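Local coordinates for mandelate racemase/muconate lactonizing enzyme, C-terminal domain protein (Paracoccus denitrificans, PDB 4DWD) that binds magnesium and probably acts as a hydro-lyase of the enolase superfamily, at residues B[41-45]-B[272-276]. Sequence-based numbering, arbitrary orientation.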
# COMPACT_ATOMS: atom_id res chain seq x y z
N GLU B 41 -29.20 -30.46 -3.26
CA GLU B 41 -29.54 -29.72 -4.48
C GLU B 41 -28.30 -29.02 -5.02
O GLU B 41 -27.51 -28.49 -4.24
CB GLU B 41 -30.65 -28.70 -4.20
CG GLU B 41 -31.05 -27.94 -5.45
CD GLU B 41 -32.36 -27.18 -5.33
OE1 GLU B 41 -32.94 -27.06 -4.23
OE2 GLU B 41 -32.81 -26.68 -6.38
N ALA B 42 -28.15 -29.06 -6.35
CA ALA B 42 -27.10 -28.30 -7.06
C ALA B 42 -27.76 -27.16 -7.82
O ALA B 42 -28.86 -27.33 -8.36
CB ALA B 42 -26.36 -29.19 -8.05
N SER B 43 -27.10 -26.00 -7.88
CA SER B 43 -27.65 -24.86 -8.62
C SER B 43 -27.96 -25.29 -10.05
O SER B 43 -27.08 -25.79 -10.74
CB SER B 43 -26.63 -23.72 -8.61
OG SER B 43 -27.20 -22.52 -9.12
N PRO B 44 -29.22 -25.10 -10.49
CA PRO B 44 -29.65 -25.68 -11.78
C PRO B 44 -29.30 -24.78 -12.97
O PRO B 44 -30.18 -24.42 -13.79
CB PRO B 44 -31.16 -25.81 -11.59
CG PRO B 44 -31.52 -24.66 -10.72
CD PRO B 44 -30.36 -24.49 -9.76
N MSE B 45 -28.01 -24.46 -13.08
CA MSE B 45 -27.52 -23.60 -14.17
C MSE B 45 -27.55 -24.41 -15.44
O MSE B 45 -26.92 -25.49 -15.52
CB MSE B 45 -26.12 -23.08 -13.83
CG MSE B 45 -26.11 -22.31 -12.50
SE MSE B 45 -27.26 -20.69 -12.53
CE MSE B 45 -28.94 -21.38 -11.83
N ILE B 272 -25.56 -21.54 -1.11
CA ILE B 272 -25.40 -22.88 -0.56
C ILE B 272 -25.52 -24.05 -1.56
O ILE B 272 -25.01 -25.15 -1.28
CB ILE B 272 -26.41 -23.04 0.63
CG1 ILE B 272 -26.01 -24.16 1.61
CG2 ILE B 272 -27.86 -23.18 0.16
CD1 ILE B 272 -26.58 -23.88 2.98
N VAL B 273 -26.20 -23.83 -2.69
CA VAL B 273 -26.30 -24.87 -3.72
C VAL B 273 -25.34 -24.64 -4.87
O VAL B 273 -25.24 -25.48 -5.79
CB VAL B 273 -27.75 -25.08 -4.25
CG1 VAL B 273 -28.68 -25.49 -3.13
CG2 VAL B 273 -28.29 -23.87 -4.99
N LYS B 274 -24.60 -23.53 -4.82
CA LYS B 274 -23.54 -23.28 -5.80
C LYS B 274 -22.16 -23.72 -5.31
O LYS B 274 -21.28 -24.03 -6.11
CB LYS B 274 -23.46 -21.79 -6.19
CG LYS B 274 -24.70 -21.32 -6.93
CD LYS B 274 -24.54 -19.86 -7.33
CE LYS B 274 -25.77 -19.30 -8.01
NZ LYS B 274 -25.96 -19.87 -9.38
N MSE B 275 -21.97 -23.72 -3.99
CA MSE B 275 -20.67 -24.02 -3.39
C MSE B 275 -20.90 -24.37 -1.94
O MSE B 275 -21.85 -23.87 -1.31
CB MSE B 275 -19.74 -22.80 -3.51
CG MSE B 275 -20.22 -21.53 -2.78
SE MSE B 275 -19.62 -21.46 -0.90
CE MSE B 275 -17.79 -20.83 -1.24
N GLY B 276 -20.04 -25.24 -1.42
CA GLY B 276 -19.91 -25.45 0.01
C GLY B 276 -20.97 -26.28 0.71
O GLY B 276 -20.65 -27.03 1.62
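Ser-43 meets Val-273 and Lys-274 at once, and this buried contact illustrates how the two domains of an enolase-superfamily enzyme close on each other near a metal-binding residue. The backbone N of Ser-43 donates to Val-273 O at 2.8 Å, a bond bent to 147° at the hydrogen, with the donor lying well above the carbonyl plane. Val-273 has the most surface buried by the contact. Its CG1 methyl sits 3.4 Å from Glu-41 O and also touches Glu-41 CB, while CG2 turns to the Ser-43 backbone. The valine thus spans the backbone from Glu-41 to Ser-43, and Glu-41 O, pressed against a methyl group, is buried with no hydrogen-bonding partner. The Glu-41 carboxylate is held elsewhere, OE1 accepting from the backbone of Gly-305. The CB of Lys-274 points away from 41-45, but the chain runs extended as far as CE, its CG packing 3.5 Å from Ser-43 CB; a final bend (chi4 -71°) then brings Lys-274 NZ within 2.9 Å of Ser-43 OG, to which it donates. The SE atom of selenomethionine Met-45 lies 3.5 Å from Lys-274 NZ, the two side chains crossing at roughly a right angle. With an alanine at Lys-274, Ser-43 OG would probably lose its donor, and the serine CB and the selenium the chain that packs on them. The side chain of Glu-249, which binds calcium in a crystal structure of this protein though no such ion is bound to this chain, is about 5 Å from that of Lys-274. Such a meeting of the N-terminal capping domain with a loop at the mouth of the barrel is characteristic of the mandelate racemase/muconate lactonizing enzyme fold.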